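Local coordinates for protein 7,8-dihydro-6-hydroxymethylpterin pyrophosphokinase-dihydropteroate synthase (Plasmodium falciparum, PDB 6JWS) that probably makes 7,8-dihydropteroate in folate biosynthesis, first pyrophosphorylating 6-hydroxymethyl-7,8-dihydropterin with ATP and then joining the product to 4-aminobenzoate, at residues I49-Y61 / H325-I337. The protein carries 1 engineered substitution. Sequence-based numbering, arbitrary orientation.
Sequences INTSYLYETVPEY and HRYSILLCLNDMI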
# COMPACT_ATOMS: atom_id res chain seq x y z
N ILE B 49 7.78 -9.36 -37.99
CA ILE B 49 6.34 -9.22 -37.84
C ILE B 49 5.91 -9.61 -36.43
O ILE B 49 4.71 -9.65 -36.17
CB ILE B 49 5.58 -10.06 -38.88
CG1 ILE B 49 6.03 -11.53 -38.86
CG2 ILE B 49 5.64 -9.46 -40.28
CD1 ILE B 49 5.15 -12.43 -39.69
N ASN B 50 6.87 -9.94 -35.54
CA ASN B 50 6.57 -10.21 -34.14
C ASN B 50 7.85 -10.12 -33.31
O ASN B 50 8.94 -10.33 -33.81
CB ASN B 50 5.75 -11.50 -33.95
CG ASN B 50 4.88 -11.44 -32.71
OD1 ASN B 50 5.11 -10.62 -31.80
ND2 ASN B 50 3.88 -12.30 -32.64
N THR B 51 7.71 -9.72 -32.04
CA THR B 51 8.81 -9.69 -31.09
C THR B 51 8.24 -10.03 -29.72
O THR B 51 7.05 -9.85 -29.49
CB THR B 51 9.49 -8.32 -31.00
OG1 THR B 51 8.53 -7.26 -30.91
CG2 THR B 51 10.47 -8.03 -32.12
N SER B 52 9.09 -10.52 -28.82
CA SER B 52 8.73 -10.74 -27.43
C SER B 52 9.22 -9.52 -26.65
O SER B 52 9.86 -8.65 -27.24
CB SER B 52 9.41 -11.99 -26.93
OG SER B 52 10.82 -11.77 -26.79
N TYR B 53 8.95 -9.47 -25.34
CA TYR B 53 9.70 -8.59 -24.47
C TYR B 53 11.18 -8.96 -24.51
O TYR B 53 11.57 -10.04 -24.94
CB TYR B 53 9.12 -8.55 -23.05
CG TYR B 53 7.80 -7.83 -23.00
CD1 TYR B 53 7.74 -6.43 -23.00
CD2 TYR B 53 6.59 -8.53 -23.02
CE1 TYR B 53 6.53 -5.77 -23.02
CE2 TYR B 53 5.37 -7.88 -23.05
CZ TYR B 53 5.34 -6.49 -23.04
OH TYR B 53 4.14 -5.82 -23.11
N LEU B 54 12.00 -8.05 -24.01
CA LEU B 54 13.37 -8.32 -23.64
C LEU B 54 13.35 -8.93 -22.24
O LEU B 54 12.50 -8.54 -21.43
CB LEU B 54 14.05 -6.95 -23.60
CG LEU B 54 15.35 -6.87 -24.36
CD1 LEU B 54 15.71 -5.42 -24.66
CD2 LEU B 54 16.45 -7.54 -23.53
N TYR B 55 14.29 -9.84 -21.95
CA TYR B 55 14.32 -10.50 -20.65
C TYR B 55 15.75 -10.63 -20.14
O TYR B 55 16.66 -10.95 -20.89
CB TYR B 55 13.68 -11.88 -20.71
CG TYR B 55 12.19 -11.86 -20.92
CD1 TYR B 55 11.32 -11.75 -19.84
CD2 TYR B 55 11.65 -11.92 -22.19
CE1 TYR B 55 9.94 -11.74 -20.03
CE2 TYR B 55 10.29 -11.93 -22.40
CZ TYR B 55 9.43 -11.83 -21.32
OH TYR B 55 8.08 -11.80 -21.54
N GLU B 56 15.92 -10.39 -18.84
CA GLU B 56 17.17 -10.72 -18.18
C GLU B 56 17.01 -12.08 -17.50
O GLU B 56 16.15 -12.26 -16.64
CB GLU B 56 17.55 -9.65 -17.17
CG GLU B 56 18.65 -10.11 -16.23
CD GLU B 56 18.96 -8.98 -15.28
OE1 GLU B 56 19.59 -8.00 -15.73
OE2 GLU B 56 18.50 -9.04 -14.13
N THR B 57 17.88 -13.00 -17.92
CA THR B 57 17.71 -14.43 -17.69
C THR B 57 18.88 -14.97 -16.87
O THR B 57 20.04 -14.66 -17.12
CB THR B 57 17.55 -15.11 -19.06
OG1 THR B 57 16.15 -15.22 -19.28
CG2 THR B 57 18.21 -16.47 -19.15
N VAL B 58 18.54 -15.80 -15.88
CA VAL B 58 19.53 -16.60 -15.16
C VAL B 58 19.47 -18.02 -15.72
O VAL B 58 18.39 -18.61 -15.78
CB VAL B 58 19.28 -16.58 -13.64
CG1 VAL B 58 20.14 -17.61 -12.91
CG2 VAL B 58 19.52 -15.20 -13.04
N PRO B 59 20.61 -18.60 -16.17
CA PRO B 59 20.61 -19.95 -16.74
C PRO B 59 20.04 -21.04 -15.83
O PRO B 59 19.82 -20.83 -14.64
CB PRO B 59 22.09 -20.22 -17.07
CG PRO B 59 22.70 -18.84 -17.18
CD PRO B 59 21.95 -17.99 -16.17
N GLU B 60 19.79 -22.21 -16.43
CA GLU B 60 19.03 -23.30 -15.84
C GLU B 60 19.66 -23.78 -14.53
O GLU B 60 18.93 -24.04 -13.57
CB GLU B 60 18.87 -24.44 -16.85
CG GLU B 60 18.20 -24.02 -18.15
CD GLU B 60 16.68 -24.03 -18.14
OE1 GLU B 60 16.10 -25.12 -17.98
OE2 GLU B 60 16.08 -22.94 -18.28
N TYR B 61 21.00 -23.87 -14.50
CA TYR B 61 21.73 -24.50 -13.41
C TYR B 61 21.51 -23.78 -12.08
O TYR B 61 21.09 -24.41 -11.11
CB TYR B 61 23.20 -24.77 -13.78
CG TYR B 61 23.92 -23.74 -14.60
CD1 TYR B 61 24.62 -22.70 -14.00
CD2 TYR B 61 23.97 -23.83 -15.99
CE1 TYR B 61 25.32 -21.77 -14.75
CE2 TYR B 61 24.66 -22.90 -16.75
CZ TYR B 61 25.34 -21.87 -16.13
OH TYR B 61 26.03 -20.95 -16.88
N HIS B 325 13.42 -26.81 -23.56
CA HIS B 325 14.26 -27.14 -22.43
C HIS B 325 14.64 -25.87 -21.66
O HIS B 325 14.73 -25.89 -20.44
CB HIS B 325 15.45 -28.00 -22.91
CG HIS B 325 16.15 -28.74 -21.81
ND1 HIS B 325 17.21 -28.18 -21.10
CD2 HIS B 325 15.96 -29.98 -21.31
CE1 HIS B 325 17.64 -29.04 -20.20
NE2 HIS B 325 16.88 -30.16 -20.31
N ARG B 326 14.85 -24.77 -22.38
CA ARG B 326 15.21 -23.50 -21.76
C ARG B 326 13.95 -22.69 -21.43
O ARG B 326 13.20 -22.31 -22.33
CB ARG B 326 16.09 -22.67 -22.69
CG ARG B 326 17.52 -23.14 -22.76
CD ARG B 326 18.49 -22.01 -23.04
NE ARG B 326 19.80 -22.63 -23.14
CZ ARG B 326 20.44 -22.87 -24.27
NH1 ARG B 326 19.91 -22.53 -25.44
NH2 ARG B 326 21.64 -23.44 -24.23
N TYR B 327 13.77 -22.39 -20.15
CA TYR B 327 12.71 -21.49 -19.71
C TYR B 327 12.75 -20.18 -20.50
O TYR B 327 11.70 -19.72 -20.97
CB TYR B 327 12.84 -21.17 -18.22
CG TYR B 327 11.80 -20.19 -17.74
CD1 TYR B 327 10.45 -20.53 -17.73
CD2 TYR B 327 12.15 -18.92 -17.33
CE1 TYR B 327 9.48 -19.64 -17.30
CE2 TYR B 327 11.19 -18.02 -16.89
CZ TYR B 327 9.85 -18.38 -16.87
OH TYR B 327 8.91 -17.50 -16.44
N SER B 328 13.95 -19.61 -20.68
CA SER B 328 14.09 -18.30 -21.29
C SER B 328 13.52 -18.29 -22.70
O SER B 328 13.03 -17.27 -23.15
CB SER B 328 15.52 -17.80 -21.25
OG SER B 328 16.34 -18.64 -22.04
N ILE B 329 13.53 -19.43 -23.39
CA ILE B 329 12.95 -19.48 -24.73
C ILE B 329 11.43 -19.56 -24.62
O ILE B 329 10.73 -18.81 -25.28
CB ILE B 329 13.54 -20.61 -25.59
CG1 ILE B 329 15.04 -20.42 -25.83
CG2 ILE B 329 12.77 -20.80 -26.88
CD1 ILE B 329 15.72 -21.69 -26.33
N LEU B 330 10.93 -20.49 -23.80
CA LEU B 330 9.48 -20.61 -23.64
C LEU B 330 8.88 -19.27 -23.22
O LEU B 330 7.83 -18.87 -23.72
CB LEU B 330 9.17 -21.72 -22.62
CG LEU B 330 9.28 -23.15 -23.13
CD1 LEU B 330 8.99 -24.16 -22.03
CD2 LEU B 330 8.33 -23.39 -24.30
N LEU B 331 9.55 -18.58 -22.30
CA LEU B 331 9.15 -17.28 -21.78
C LEU B 331 8.91 -16.27 -22.92
O LEU B 331 7.85 -15.64 -22.98
CB LEU B 331 10.25 -16.84 -20.80
CG LEU B 331 10.15 -15.45 -20.15
CD1 LEU B 331 8.96 -15.35 -19.18
CD2 LEU B 331 11.45 -15.13 -19.42
N CYS B 332 9.88 -16.14 -23.85
CA CYS B 332 9.80 -15.26 -25.01
C CYS B 332 8.73 -15.70 -26.01
O CYS B 332 7.97 -14.87 -26.48
CB CYS B 332 11.13 -15.19 -25.75
SG CYS B 332 12.39 -14.26 -24.85
N LEU B 333 8.69 -16.99 -26.36
CA LEU B 333 7.71 -17.50 -27.32
C LEU B 333 6.29 -17.30 -26.77
O LEU B 333 5.35 -17.12 -27.55
CB LEU B 333 7.95 -18.99 -27.58
CG LEU B 333 9.29 -19.38 -28.23
CD1 LEU B 333 9.42 -20.90 -28.35
CD2 LEU B 333 9.44 -18.75 -29.61
N ASN B 334 6.14 -17.35 -25.44
CA ASN B 334 4.82 -17.26 -24.83
C ASN B 334 4.23 -15.86 -25.07
O ASN B 334 3.01 -15.70 -25.02
CB ASN B 334 4.83 -17.64 -23.35
CG ASN B 334 3.49 -17.48 -22.65
OD1 ASN B 334 2.50 -18.11 -23.03
ND2 ASN B 334 3.45 -16.64 -21.63
N ASP B 335 5.09 -14.85 -25.28
CA ASP B 335 4.64 -13.49 -25.52
C ASP B 335 4.08 -13.36 -26.94
O ASP B 335 3.12 -12.62 -27.14
CB ASP B 335 5.78 -12.47 -25.44
CG ASP B 335 6.33 -12.21 -24.06
OD1 ASP B 335 5.61 -12.45 -23.07
OD2 ASP B 335 7.47 -11.77 -23.97
N MET B 336 4.70 -14.08 -27.89
CA MET B 336 4.46 -13.92 -29.32
C MET B 336 3.39 -14.90 -29.80
O MET B 336 2.44 -14.48 -30.43
CB MET B 336 5.71 -14.14 -30.19
CG MET B 336 6.95 -13.40 -29.72
SD MET B 336 8.22 -13.39 -31.02
CE MET B 336 8.43 -15.16 -31.28
N ILE B 337 3.55 -16.20 -29.48
CA ILE B 337 2.79 -17.24 -30.16
C ILE B 337 2.32 -18.27 -29.15
O ILE B 337 2.59 -19.47 -29.29
CB ILE B 337 3.61 -17.88 -31.30
CG1 ILE B 337 4.88 -18.56 -30.77
CG2 ILE B 337 3.92 -16.85 -32.39
CD1 ILE B 337 5.79 -19.12 -31.86
O HOH W 1 1.32 -12.00 -30.91
O HOH W 2 15.99 -20.06 -18.87
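Strand 46-57 and helix 327-336 meet here in a buried helix-on-sheet contact of the HPPK domain, an alpha/beta fold whose antiparallel sheet is layered by helices. The short axes of strand 54-57 and the helix run nearly antiparallel, at 163°, and 9.6 Å apart; 676 Å² is buried, summed over both sides.

D335, near the C-terminal end of the helix, is one polar anchor. Its OD2 accepts two bonds: Y55 OH reaches it at 2.5 Å on the syn lone pair, and Y53 N at 3.1 Å from the anti side, tilted out of the carboxylate plane. The planes of the Y55 ring and the D335 carboxylate make an angle of 22° and OD2 lies at the ring edge, near its plane, so the two groups meet nearly coplanar, not stacked. Y55 OH also bonds R374 of strand 372-377, so the hydroxyl links the helix to the next strand of the sheet.

One face of the Y55 ring carries L331, whose CD2 stands 3.8 Å from the centroid and 26° off the ring normal in a CH-pi contact; with CG anti to the backbone N, the leucine branch extends to the ring. C332 SG approaches the same ring obliquely, 3.6 Å from Y55 CD2. Toward the C-terminal end of the helix, M336 CG lies 3.6 Å from T51 O, while N50 ND2 and M336 O share a water; N50 ND2 also bonds Y110.

At the opposite helix end, R326 is at the N-cap position and belongs to an ATP site seen for this protein; its side chain lies about 4 Å from the bound ATP, which places this end beside the nucleotide. E60, poorly ordered, bends at chi2 back to the first turn. E60 OE2 takes Y327 N at 3.0 Å from above its carboxylate plane, and a water donating to that oxygen accepts from S328 N at 2.8 Å.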